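Local atomic coordinates of PP1b (Porcine reproductive and respiratory syndrome virus, PDB entry 6JDR), a protein that probably unwinds RNA and DNA duplexes with 5' to 3' polarity, driven by ATP hydrolysis, as the helicase portion of the viral replicase polyprotein. Residues L178-A183 with P207-L212; W158-V163 with R182-C187; D332-A337 with A357-T362; V311-V316 with V394-Q399. The protein carries 1 engineered substitution. All coordinates share one frame; numbering follows the deposited sequence.

Contact 1: L178-A183 with P207-L212; sequences LDMIRA and PWVRIL
Val209 turns its branched side chain from strand 208-211 into the flank of helix 174-184, where Ile181 and Met180 receive it. The main encounter is with Ile181, whose side chain runs slantwise across that of Val209. The touching atom is the CG1 methylene of Ile181, which sits over the fork of the valine: it is 4.0 Å from Val209 CG2 and nearly as close to Val209 CB and to Val209 CG1. The torsion of Ile181 accounts for this, because CG1 stands beside the backbone N (chi1 -72°) and reaches toward the strand although the CB itself points neither at it nor from it. Beyond this point Ile181 also packs on Phe189.

Met180 comes at the other branch of the valine. Its CG lies 4.2 Å from Val209 CG1, a looser touch, after which the thioether turns from the strand. Met180 also packs on Ile169 of strand 168-171. Its side chain comes within about 4 Å of that of Asp225.

Strand 168-171, helix 174-184 and strand 208-211 form a beta-alpha-beta unit of the parallel sheet in the P-loop NTPase core, and Val209 stands on the outermost strand of that sheet. A short, branched valine suits a strand position facing a helix, while the longer isoleucine and methionine bridge the gap from the helix side. All three residues are buried and meet through carbon alone, so the junction depends on burial of apolar surface and on shape, with no polar bond between the segments to direct it.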
loop_
_atom_site.group_PDB
_atom_site.type_symbol
_atom_site.label_atom_id
_atom_site.label_comp_id
_atom_site.label_asym_id
_atom_site.label_seq_id
_atom_site.Cartn_x
_atom_site.Cartn_y
_atom_site.Cartn_z
ATOM N N LEU A 178 -13.544 -8.114 -7.755
ATOM C CA LEU A 178 -14.947 -7.715 -7.601
ATOM C C LEU A 178 -15.195 -7.044 -6.252
ATOM O O LEU A 178 -15.897 -6.033 -6.175
ATOM C CB LEU A 178 -15.879 -8.923 -7.766
ATOM C CG LEU A 178 -17.394 -8.669 -7.728
ATOM C CD1 LEU A 178 -17.820 -7.633 -8.761
ATOM C CD2 LEU A 178 -18.151 -9.974 -7.944
ATOM N N ASP A 179 -14.623 -7.612 -5.195
ATOM C CA ASP A 179 -14.719 -7.027 -3.860
ATOM C C ASP A 179 -14.175 -5.600 -3.859
ATOM O O ASP A 179 -14.806 -4.687 -3.325
ATOM C CB ASP A 179 -13.945 -7.872 -2.841
ATOM C CG ASP A 179 -14.567 -9.242 -2.610
ATOM O OD1 ASP A 179 -15.740 -9.456 -2.991
ATOM O OD2 ASP A 179 -13.872 -10.109 -2.037
ATOM N N MET A 180 -13.009 -5.416 -4.475
ATOM C CA MET A 180 -12.358 -4.110 -4.529
ATOM C C MET A 180 -13.193 -3.107 -5.318
ATOM O O MET A 180 -13.347 -1.962 -4.897
ATOM C CB MET A 180 -10.963 -4.235 -5.154
ATOM C CG MET A 180 -10.103 -2.979 -5.075
ATOM S SD MET A 180 -9.425 -2.665 -3.430
ATOM C CE MET A 180 -10.629 -1.530 -2.749
ATOM N N ILE A 181 -13.727 -3.538 -6.459
ATOM C CA ILE A 181 -14.558 -2.674 -7.306
ATOM C C ILE A 181 -15.798 -2.176 -6.557
ATOM O O ILE A 181 -16.182 -1.017 -6.697
ATOM C CB ILE A 181 -14.970 -3.389 -8.618
ATOM C CG1 ILE A 181 -13.762 -3.513 -9.551
ATOM C CG2 ILE A 181 -16.080 -2.630 -9.342
ATOM C CD1 ILE A 181 -13.936 -4.540 -10.648
ATOM N N ARG A 182 -16.413 -3.053 -5.768
ATOM C CA ARG A 182 -17.582 -2.687 -4.971
ATOM C C ARG A 182 -17.231 -1.720 -3.839
ATOM O O ARG A 182 -18.014 -0.829 -3.522
ATOM C CB ARG A 182 -18.253 -3.941 -4.396
ATOM C CG ARG A 182 -18.992 -4.776 -5.432
ATOM C CD ARG A 182 -19.291 -6.173 -4.910
ATOM N NE ARG A 182 -20.101 -6.958 -5.842
ATOM C CZ ARG A 182 -20.390 -8.249 -5.689
ATOM N NH1 ARG A 182 -19.936 -8.926 -4.638
ATOM N NH2 ARG A 182 -21.139 -8.872 -6.593
ATOM N N ALA A 183 -16.061 -1.905 -3.230
ATOM C CA ALA A 183 -15.614 -1.051 -2.129
ATOM C C ALA A 183 -15.239 0.351 -2.605
ATOM O O ALA A 183 -15.424 1.325 -1.878
ATOM C CB ALA A 183 -14.440 -1.689 -1.403
ATOM N N PRO A 207 -9.636 5.224 -9.742
ATOM C CA PRO A 207 -8.461 4.354 -9.780
ATOM C C PRO A 207 -8.701 3.104 -10.619
ATOM O O PRO A 207 -9.823 2.609 -10.671
ATOM C CB PRO A 207 -8.255 3.970 -8.310
ATOM C CG PRO A 207 -9.580 4.170 -7.661
ATOM C CD PRO A 207 -10.243 5.289 -8.400
ATOM N N TRP A 208 -7.657 2.609 -11.276
ATOM C CA TRP A 208 -7.750 1.357 -12.018
ATOM C C TRP A 208 -7.736 0.166 -11.060
ATOM O O TRP A 208 -7.023 0.177 -10.057
ATOM C CB TRP A 208 -6.596 1.227 -13.010
ATOM C CG TRP A 208 -6.815 1.959 -14.291
ATOM C CD1 TRP A 208 -6.505 3.261 -14.554
ATOM C CD2 TRP A 208 -7.383 1.428 -15.494
ATOM N NE1 TRP A 208 -6.849 3.577 -15.849
ATOM C CE2 TRP A 208 -7.389 2.469 -16.448
ATOM C CE3 TRP A 208 -7.889 0.173 -15.859
ATOM C CZ2 TRP A 208 -7.881 2.296 -17.745
ATOM C CZ3 TRP A 208 -8.379 -0.000 -17.150
ATOM C CH2 TRP A 208 -8.372 1.058 -18.077
ATOM N N VAL A 209 -8.540 -0.848 -11.371
ATOM C CA VAL A 209 -8.486 -2.134 -10.675
ATOM C C VAL A 209 -8.074 -3.189 -11.695
ATOM O O VAL A 209 -8.831 -3.502 -12.617
ATOM C CB VAL A 209 -9.833 -2.512 -10.040
ATOM C CG1 VAL A 209 -9.680 -3.763 -9.186
ATOM C CG2 VAL A 209 -10.363 -1.359 -9.198
ATOM N N ARG A 210 -6.861 -3.715 -11.526
ATOM C CA ARG A 210 -6.250 -4.606 -12.502
ATOM C C ARG A 210 -6.001 -5.975 -11.883
ATOM O O ARG A 210 -5.540 -6.077 -10.746
ATOM C CB ARG A 210 -4.933 -4.014 -13.011
ATOM C CG ARG A 210 -5.079 -2.693 -13.758
ATOM C CD ARG A 210 -5.460 -2.893 -15.219
ATOM N NE ARG A 210 -4.344 -3.400 -16.021
ATOM C CZ ARG A 210 -4.419 -3.673 -17.322
ATOM N N ILE A 211 -6.327 -7.023 -12.637
ATOM C CA ILE A 211 -6.040 -8.389 -12.224
ATOM C C ILE A 211 -4.523 -8.567 -12.251
ATOM O O ILE A 211 -3.864 -8.147 -13.202
ATOM C CB ILE A 211 -6.763 -9.428 -13.123
ATOM C CG1 ILE A 211 -6.732 -10.822 -12.493
ATOM C CG2 ILE A 211 -6.170 -9.473 -14.529
ATOM C CD1 ILE A 211 -7.698 -10.995 -11.341
ATOM N N LEU A 212 -3.976 -9.169 -11.196
ATOM C CA LEU A 212 -2.525 -9.259 -11.020
ATOM C C LEU A 212 -1.818 -9.978 -12.176
ATOM O O LEU A 212 -0.765 -9.528 -12.631
ATOM C CB LEU A 212 -2.197 -9.934 -9.684
ATOM C CG LEU A 212 -0.720 -10.122 -9.319
ATOM C CD1 LEU A 212 0.030 -8.802 -9.316
ATOM C CD2 LEU A 212 -0.590 -10.805 -7.969
#

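Contact 2: W158-V163 with R182-C187; sequences WLLQQV and RALGTC
Leu160 reaches from the last turn of helix 155-162, the helix that follows the probable Walker A loop of this P-loop NTPase fold, to the C-terminal end of helix 174-184. Its CB points at the neighbouring helix but is still 5.5 Å from Ala183 O. The torsion about CA-CB sets CG beside the backbone N (chi1 -62°), and this brings CG to 4.4 Å from the same carbonyl oxygen. The fork then divides the work. CD1 lies 4.1 Å from Ala183 O, whereas CD2 settles 3.4 Å from Ala183 O and also meets the methyl of Leu184, with 3.8 Å between Leu160 CD2 and Leu184 CD2.

The two leucines cross at a slant, as suits flexible branched chains filling the space between two helix ends. The small side chain of Ala183 probably helps Leu160 come this close to its carbonyl. Just beyond, Gly185 takes a positive phi as helix 174-184 ends, a conformation easy for a residue without a side chain.

Leu184 is shared between neighbours: it packs on Pro207, Val209 and Ile169 as well, which ties both helix ends to the sheet. Val163, the first residue past its helix, finishes the junction by setting CG1 4.0 Å from Leu184 CD2.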
loop_
_atom_site.group_PDB
_atom_site.type_symbol
_atom_site.label_atom_id
_atom_site.label_comp_id
_atom_site.label_asym_id
_atom_site.label_seq_id
_atom_site.Cartn_x
_atom_site.Cartn_y
_atom_site.Cartn_z
ATOM N N TRP A 158 -8.624 2.247 5.286
ATOM C CA TRP A 158 -7.324 2.900 5.113
ATOM C C TRP A 158 -7.031 3.119 3.634
ATOM O O TRP A 158 -6.574 4.190 3.234
ATOM C CB TRP A 158 -6.200 2.052 5.723
ATOM C CG TRP A 158 -4.835 2.701 5.658
ATOM C CD1 TRP A 158 -4.245 3.470 6.623
ATOM C CD2 TRP A 158 -3.895 2.634 4.574
ATOM N NE1 TRP A 158 -3.001 3.884 6.209
ATOM C CE2 TRP A 158 -2.762 3.387 4.955
ATOM C CE3 TRP A 158 -3.902 2.013 3.318
ATOM C CZ2 TRP A 158 -1.646 3.536 4.125
ATOM C CZ3 TRP A 158 -2.793 2.163 2.493
ATOM C CH2 TRP A 158 -1.680 2.917 2.901
ATOM N N LEU A 159 -7.294 2.088 2.834
ATOM C CA LEU A 159 -7.028 2.120 1.398
ATOM C C LEU A 159 -7.892 3.145 0.666
ATOM O O LEU A 159 -7.430 3.781 -0.283
ATOM C CB LEU A 159 -7.247 0.730 0.792
ATOM C CG LEU A 159 -7.053 0.582 -0.718
ATOM C CD1 LEU A 159 -5.647 0.991 -1.128
ATOM C CD2 LEU A 159 -7.351 -0.848 -1.143
ATOM N N LEU A 160 -9.140 3.299 1.105
ATOM C CA LEU A 160 -10.078 4.221 0.458
ATOM C C LEU A 160 -9.687 5.688 0.676
ATOM O O LEU A 160 -9.888 6.526 -0.206
ATOM C CB LEU A 160 -11.504 3.968 0.958
ATOM C CG LEU A 160 -12.078 2.579 0.650
ATOM C CD1 LEU A 160 -13.344 2.322 1.455
ATOM C CD2 LEU A 160 -12.348 2.415 -0.838
ATOM N N GLN A 161 -9.123 5.989 1.845
ATOM C CA GLN A 161 -8.635 7.336 2.148
ATOM C C GLN A 161 -7.327 7.658 1.417
ATOM O O GLN A 161 -7.014 8.828 1.181
ATOM C CB GLN A 161 -8.431 7.504 3.659
ATOM C CG GLN A 161 -9.707 7.392 4.483
ATOM C CD GLN A 161 -9.437 7.400 5.979
ATOM O OE1 GLN A 161 -8.818 8.330 6.501
ATOM N NE2 GLN A 161 -9.900 6.365 6.679
ATOM N N GLN A 162 -6.571 6.618 1.067
ATOM C CA GLN A 162 -5.263 6.768 0.418
ATOM C C GLN A 162 -5.335 6.780 -1.108
ATOM O O GLN A 162 -4.506 7.411 -1.759
ATOM C CB GLN A 162 -4.329 5.639 0.866
ATOM C CG GLN A 162 -3.931 5.710 2.334
ATOM C CD GLN A 162 -2.817 6.705 2.610
ATOM O OE1 GLN A 162 -2.202 7.245 1.688
ATOM N NE2 GLN A 162 -2.549 6.952 3.890
ATOM N N VAL A 163 -6.311 6.074 -1.673
ATOM C CA VAL A 163 -6.393 5.900 -3.126
ATOM C C VAL A 163 -6.822 7.182 -3.848
ATOM O O VAL A 163 -7.579 7.986 -3.303
ATOM C CB VAL A 163 -7.339 4.731 -3.501
ATOM C CG1 VAL A 163 -8.800 5.100 -3.267
ATOM C CG2 VAL A 163 -7.116 4.295 -4.943
ATOM N N ARG A 182 -16.413 -3.053 -5.768
ATOM C CA ARG A 182 -17.582 -2.687 -4.971
ATOM C C ARG A 182 -17.231 -1.720 -3.839
ATOM O O ARG A 182 -18.014 -0.829 -3.522
ATOM C CB ARG A 182 -18.253 -3.941 -4.396
ATOM C CG ARG A 182 -18.992 -4.776 -5.432
ATOM C CD ARG A 182 -19.291 -6.173 -4.910
ATOM N NE ARG A 182 -20.101 -6.958 -5.842
ATOM C CZ ARG A 182 -20.390 -8.249 -5.689
ATOM N NH1 ARG A 182 -19.936 -8.926 -4.638
ATOM N NH2 ARG A 182 -21.139 -8.872 -6.593
ATOM N N ALA A 183 -16.061 -1.905 -3.230
ATOM C CA ALA A 183 -15.614 -1.051 -2.129
ATOM C C ALA A 183 -15.239 0.351 -2.605
ATOM O O ALA A 183 -15.424 1.325 -1.878
ATOM C CB ALA A 183 -14.440 -1.689 -1.403
ATOM N N LEU A 184 -14.707 0.450 -3.818
ATOM C CA LEU A 184 -14.345 1.743 -4.393
ATOM C C LEU A 184 -15.569 2.509 -4.878
ATOM O O LEU A 184 -15.615 3.735 -4.776
ATOM C CB LEU A 184 -13.366 1.563 -5.556
ATOM C CG LEU A 184 -11.979 1.026 -5.199
ATOM C CD1 LEU A 184 -11.248 0.577 -6.454
ATOM C CD2 LEU A 184 -11.162 2.069 -4.452
ATOM N N GLY A 185 -16.549 1.792 -5.422
ATOM C CA GLY A 185 -17.738 2.419 -5.992
ATOM C C GLY A 185 -17.506 2.874 -7.421
ATOM O O GLY A 185 -18.155 2.381 -8.344
ATOM N N THR A 186 -16.580 3.816 -7.601
ATOM C CA THR A 186 -16.255 4.361 -8.920
ATOM C C THR A 186 -14.787 4.083 -9.261
ATOM O O THR A 186 -13.882 4.536 -8.555
ATOM C CB THR A 186 -16.511 5.887 -8.965
ATOM O OG1 THR A 186 -17.688 6.207 -8.211
ATOM C CG2 THR A 186 -16.686 6.372 -10.401
ATOM N N CYS A 187 -14.560 3.340 -10.344
ATOM C CA CYS A 187 -13.208 2.955 -10.765
ATOM C C CYS A 187 -13.192 2.471 -12.214
ATOM O O CYS A 187 -14.242 2.165 -12.779
ATOM C CB CYS A 187 -12.669 1.855 -9.852
ATOM S SG CYS A 187 -13.767 0.433 -9.669
#

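Contact 3: D332-A337 with A357-T362; sequences DSSQGA and ALVAIT
Leu358 O, the carbonyl just before the Val359 that Ser334 and Gln335 touch, is gripped twice by Thr362. The hydroxyl Thr362 OG1 donates to Leu358 O at 2.7 Å, approaching with a C=O...donor angle of 143° and tilted 18° from the carbonyl plane, while the backbone Thr362 N adds a weak bond to the same oxygen. Threonine suits this place because its hydroxyl can turn back to a carbonyl of the preceding turn and occupy it as helix 354-361 ends.

One methyl carries the meeting of the segments. Val359 CG1 faces the chain of turns at 332-337 and lies 3.6 Å from Ser334 OG and 4.0 Å from Gln335 CG. The serine hydroxyl stands between its own backbone N and carbonyl carbon (chi1 64°), and there it is satisfied by a hydrogen bond to Ile331 O; toward the valine it makes only van der Waals contact. Gln335 lays its methylene part across Val359 at roughly a right angle.

Two successive turns shape this side: a type I turn from Asp332 to Gln335 and a type II turn from Ser334 to Ala337, the latter closed by Ala337 N to Ser334 O at 3.1 Å. Gly336 has the positive phi that such a type II turn favours. The sequences DSSQG and VAIT are consistent with helicase motifs V and VI of superfamily 1. Between the two segments themselves contact is by van der Waals packing on Val359 CG1, while the Asp332-Arg356 salt bridge, just outside the second segment, adds a charged link from the loop to the same helix.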
loop_
_atom_site.group_PDB
_atom_site.type_symbol
_atom_site.label_atom_id
_atom_site.label_comp_id
_atom_site.label_asym_id
_atom_site.label_seq_id
_atom_site.Cartn_x
_atom_site.Cartn_y
_atom_site.Cartn_z
ATOM N N ASP A 332 -1.144 17.134 34.350
ATOM C CA ASP A 332 -0.553 15.997 35.064
ATOM C C ASP A 332 -1.592 15.189 35.845
ATOM O O ASP A 332 -1.490 13.965 35.933
ATOM C CB ASP A 332 0.549 16.468 36.017
ATOM C CG ASP A 332 1.745 17.049 35.283
ATOM O OD1 ASP A 332 1.566 17.565 34.157
ATOM O OD2 ASP A 332 2.866 16.991 35.834
ATOM N N SER A 333 -2.584 15.876 36.408
ATOM C CA SER A 333 -3.653 15.223 37.169
ATOM C C SER A 333 -4.687 14.538 36.279
ATOM O O SER A 333 -5.458 13.708 36.757
ATOM C CB SER A 333 -4.362 16.238 38.068
ATOM O OG SER A 333 -3.453 16.822 38.983
ATOM N N SER A 334 -4.706 14.891 34.996
ATOM C CA SER A 334 -5.671 14.338 34.044
ATOM C C SER A 334 -5.239 13.004 33.421
ATOM O O SER A 334 -5.977 12.435 32.613
ATOM C CB SER A 334 -5.923 15.349 32.922
ATOM O OG SER A 334 -4.742 15.580 32.172
ATOM N N GLN A 335 -4.055 12.512 33.788
ATOM C CA GLN A 335 -3.517 11.280 33.207
ATOM C C GLN A 335 -4.367 10.068 33.590
ATOM O O GLN A 335 -4.670 9.856 34.767
ATOM C CB GLN A 335 -2.067 11.062 33.646
ATOM C CG GLN A 335 -1.100 12.109 33.117
ATOM C CD GLN A 335 0.311 11.936 33.647
ATOM O OE1 GLN A 335 0.724 10.834 34.000
ATOM N NE2 GLN A 335 1.062 13.032 33.696
ATOM N N GLY A 336 -4.742 9.281 32.585
ATOM C CA GLY A 336 -5.614 8.129 32.781
ATOM C C GLY A 336 -7.076 8.497 32.981
ATOM O O GLY A 336 -7.841 7.708 33.542
ATOM N N ALA A 337 -7.464 9.691 32.532
ATOM C CA ALA A 337 -8.852 10.142 32.599
ATOM C C ALA A 337 -9.352 10.483 31.200
ATOM O O ALA A 337 -8.573 10.899 30.344
ATOM C CB ALA A 337 -8.971 11.349 33.516
ATOM N N ALA A 357 1.450 18.405 26.386
ATOM C CA ALA A 357 0.558 18.658 25.258
ATOM C C ALA A 357 -0.051 17.363 24.733
ATOM O O ALA A 357 -1.218 17.335 24.361
ATOM C CB ALA A 357 1.295 19.390 24.146
ATOM N N LEU A 358 0.739 16.295 24.712
ATOM C CA LEU A 358 0.248 14.991 24.282
ATOM C C LEU A 358 -0.863 14.496 25.202
ATOM O O LEU A 358 -1.857 13.942 24.737
ATOM C CB LEU A 358 1.386 13.968 24.237
ATOM C CG LEU A 358 1.003 12.529 23.866
ATOM C CD1 LEU A 358 0.212 12.479 22.564
ATOM C CD2 LEU A 358 2.247 11.657 23.771
ATOM N N VAL A 359 -0.694 14.698 26.505
ATOM C CA VAL A 359 -1.706 14.277 27.469
ATOM C C VAL A 359 -2.968 15.116 27.296
ATOM O O VAL A 359 -4.067 14.577 27.289
ATOM C CB VAL A 359 -1.201 14.372 28.923
ATOM C CG1 VAL A 359 -2.324 14.063 29.905
ATOM C CG2 VAL A 359 -0.043 13.412 29.147
ATOM N N ALA A 360 -2.799 16.424 27.129
ATOM C CA ALA A 360 -3.930 17.354 27.024
ATOM C C ALA A 360 -4.799 17.120 25.788
ATOM O O ALA A 360 -6.026 17.203 25.861
ATOM C CB ALA A 360 -3.428 18.791 27.038
ATOM N N ILE A 361 -4.159 16.833 24.659
ATOM C CA ILE A 361 -4.863 16.616 23.398
ATOM C C ILE A 361 -5.609 15.279 23.376
ATOM O O ILE A 361 -6.620 15.141 22.686
ATOM C CB ILE A 361 -3.879 16.693 22.210
ATOM C CG1 ILE A 361 -3.282 18.104 22.100
ATOM C CG2 ILE A 361 -4.549 16.295 20.900
ATOM C CD1 ILE A 361 -4.302 19.215 21.995
ATOM N N THR A 362 -5.128 14.304 24.144
ATOM C CA THR A 362 -5.676 12.950 24.101
ATOM C C THR A 362 -6.666 12.617 25.231
ATOM O O THR A 362 -6.971 11.446 25.454
ATOM C CB THR A 362 -4.537 11.913 24.117
ATOM O OG1 THR A 362 -3.738 12.102 25.291
ATOM C CG2 THR A 362 -3.668 12.051 22.874
#

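Contact 4: V311-V316 with V394-Q399; sequences VRYGQV and VHRDEQ
The ring of Tyr313 and the guanidinium of Arg396 meet obliquely, their planes only 23° apart, with Arg396 NH1 3.9 Å from Tyr313 CE1. Over one face of the tyrosine, offset toward the rim, lies Val311 CG2; the ring of Phe369 meets the tyrosine ring too, with the planes at about 60°. Glu409 ties the pair together from outside: it forms a salt bridge with Arg396 NH2 and accepts a weak hydrogen bond from Tyr313 OH.

The aliphatic part of Arg396 makes the closer contacts. Its CD lies 3.4 Å from Arg312 O and 3.9 Å from Arg312 CB, so the methylenes run past the backbone before the charged end swings to the tyrosine. CG leaves anti to the backbone N, and the chain bends at its third torsion (chi3 65°), which turns the guanidinium in toward the ring. Arginine suits the place because it offers both a long apolar stem and a flat charged head. The head of Arg312 leads elsewhere, to salt bridges with Glu325 and Asp326.

Between Tyr313 and strand 315-318 the chain passes Gly314, whose positive phi suits a residue without a side chain. Gln315 NE2 bonds to Val316 O at 3.0 Å, the acceptor almost in the amide plane, and also to Ser327 O. On the other side, Arg396 N and Gln399 O pair at 2.8 Å across a tight turn. What meets here is the entry to an inner strand of the second parallel sheet, in the RecA-like half typical of superfamily 1 helicases, and the turn of the antiparallel hairpin formed by strands 392-395 and 400-403.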
loop_
_atom_site.group_PDB
_atom_site.type_symbol
_atom_site.label_atom_id
_atom_site.label_comp_id
_atom_site.label_asym_id
_atom_site.label_seq_id
_atom_site.Cartn_x
_atom_site.Cartn_y
_atom_site.Cartn_z
ATOM N N VAL A 311 -12.643 30.087 28.353
ATOM C CA VAL A 311 -13.930 29.398 28.295
ATOM C C VAL A 311 -13.959 28.197 29.247
ATOM O O VAL A 311 -12.908 27.672 29.621
ATOM C CB VAL A 311 -14.244 28.964 26.846
ATOM C CG1 VAL A 311 -13.319 27.840 26.391
ATOM C CG2 VAL A 311 -15.703 28.563 26.700
ATOM N N ARG A 312 -15.162 27.783 29.643
ATOM C CA ARG A 312 -15.347 26.716 30.626
ATOM C C ARG A 312 -16.179 25.556 30.069
ATOM O O ARG A 312 -17.163 25.139 30.685
ATOM C CB ARG A 312 -16.032 27.279 31.878
ATOM C CG ARG A 312 -15.292 28.423 32.554
ATOM C CD ARG A 312 -14.082 27.936 33.339
ATOM N NE ARG A 312 -13.584 28.963 34.255
ATOM C CZ ARG A 312 -14.135 29.276 35.429
ATOM N NH1 ARG A 312 -15.225 28.645 35.867
ATOM N NH2 ARG A 312 -13.592 30.233 36.175
ATOM N N TYR A 313 -15.783 25.029 28.913
ATOM C CA TYR A 313 -16.486 23.897 28.308
ATOM C C TYR A 313 -15.843 22.570 28.701
ATOM O O TYR A 313 -14.648 22.366 28.490
ATOM C CB TYR A 313 -16.515 24.027 26.783
ATOM C CG TYR A 313 -17.314 25.203 26.251
ATOM C CD1 TYR A 313 -18.500 25.615 26.863
ATOM C CD2 TYR A 313 -16.903 25.882 25.108
ATOM C CE1 TYR A 313 -19.231 26.680 26.365
ATOM C CE2 TYR A 313 -17.633 26.946 24.602
ATOM C CZ TYR A 313 -18.795 27.342 25.237
ATOM O OH TYR A 313 -19.523 28.398 24.740
ATOM N N GLY A 314 -16.646 21.671 29.267
ATOM C CA GLY A 314 -16.163 20.364 29.708
ATOM C C GLY A 314 -15.175 20.494 30.849
ATOM O O GLY A 314 -15.252 21.438 31.632
ATOM N N GLN A 315 -14.244 19.550 30.942
ATOM C CA GLN A 315 -13.180 19.620 31.937
ATOM C C GLN A 315 -12.103 20.592 31.469
ATOM O O GLN A 315 -11.593 20.463 30.358
ATOM C CB GLN A 315 -12.565 18.237 32.169
ATOM C CG GLN A 315 -11.426 18.212 33.180
ATOM C CD GLN A 315 -11.844 18.723 34.546
ATOM O OE1 GLN A 315 -12.685 18.120 35.210
ATOM N NE2 GLN A 315 -11.262 19.842 34.973
ATOM N N VAL A 316 -11.762 21.560 32.316
ATOM C CA VAL A 316 -10.696 22.509 32.007
ATOM C C VAL A 316 -9.348 21.924 32.416
ATOM O O VAL A 316 -9.206 21.375 33.513
ATOM C CB VAL A 316 -10.907 23.862 32.719
ATOM C CG1 VAL A 316 -9.730 24.800 32.468
ATOM C CG2 VAL A 316 -12.209 24.504 32.259
ATOM N N VAL A 394 -22.820 19.429 27.351
ATOM C CA VAL A 394 -22.027 19.177 28.555
ATOM C C VAL A 394 -22.516 20.024 29.730
ATOM O O VAL A 394 -23.144 21.068 29.537
ATOM C CB VAL A 394 -20.536 19.479 28.317
ATOM N N HIS A 395 -22.226 19.565 30.946
ATOM C CA HIS A 395 -22.575 20.299 32.163
ATOM C C HIS A 395 -21.600 21.451 32.408
ATOM O O HIS A 395 -20.499 21.472 31.855
ATOM C CB HIS A 395 -22.566 19.368 33.380
ATOM C CG HIS A 395 -23.611 18.296 33.334
ATOM N ND1 HIS A 395 -24.952 18.556 33.520
ATOM C CD2 HIS A 395 -23.510 16.960 33.139
ATOM C CE1 HIS A 395 -25.633 17.428 33.432
ATOM N NE2 HIS A 395 -24.782 16.444 33.202
ATOM N N ARG A 396 -22.019 22.404 33.238
ATOM C CA ARG A 396 -21.150 23.497 33.674
ATOM C C ARG A 396 -21.517 23.922 35.095
ATOM O O ARG A 396 -22.325 24.832 35.300
ATOM C CB ARG A 396 -21.226 24.687 32.710
ATOM C CG ARG A 396 -20.300 25.836 33.089
ATOM C CD ARG A 396 -19.935 26.706 31.896
ATOM N NE ARG A 396 -21.087 27.408 31.331
ATOM C CZ ARG A 396 -21.030 28.247 30.297
ATOM N NH1 ARG A 396 -19.874 28.508 29.693
ATOM N NH2 ARG A 396 -22.140 28.832 29.859
ATOM N N ASP A 397 -20.915 23.236 36.066
ATOM C CA ASP A 397 -21.130 23.499 37.487
ATOM C C ASP A 397 -22.605 23.307 37.863
ATOM O O ASP A 397 -23.299 24.256 38.238
ATOM C CB ASP A 397 -20.617 24.901 37.858
ATOM C CG ASP A 397 -20.099 24.978 39.285
ATOM O OD1 ASP A 397 -20.755 24.426 40.195
ATOM O OD2 ASP A 397 -19.029 25.591 39.495
ATOM N N GLU A 398 -23.065 22.061 37.745
ATOM C CA GLU A 398 -24.445 21.677 38.056
ATOM C C GLU A 398 -25.459 22.439 37.198
ATOM O O GLU A 398 -26.437 22.986 37.709
ATOM C CB GLU A 398 -24.748 21.874 39.551
ATOM C CG GLU A 398 -23.700 21.304 40.502
ATOM C CD GLU A 398 -23.482 19.809 40.339
ATOM O OE1 GLU A 398 -24.410 19.104 39.889
ATOM O OE2 GLU A 398 -22.375 19.337 40.673
ATOM N N GLN A 399 -25.216 22.462 35.890
ATOM C CA GLN A 399 -26.087 23.165 34.952
ATOM C C GLN A 399 -25.811 22.707 33.525
ATOM O O GLN A 399 -24.713 22.909 33.008
ATOM C CB GLN A 399 -25.870 24.676 35.060
#

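Overall arrangement
Contacts 1 and 2 are two sides of one structure, with centres 9 Å apart: both use helix 174-184 and share Arg182 and Ala183. They touch directly, Val209 CG2 lying 3.5 Å from Leu184 CD1 and Met180 SD 3.6 Å from Leu159 CD2. Ala183 also touches the probable Walker A loop, and a bound zinc ion lies about 6 Å from the side chain of Met180. Contacts 3 and 4 belong to the region of the second parallel sheet, their centres 17 Å apart and nearest atoms about 6 Å, with contact 3 nested within the loop that contact 4 closes. Between contacts 2 and 3 the centres are 35 Å apart.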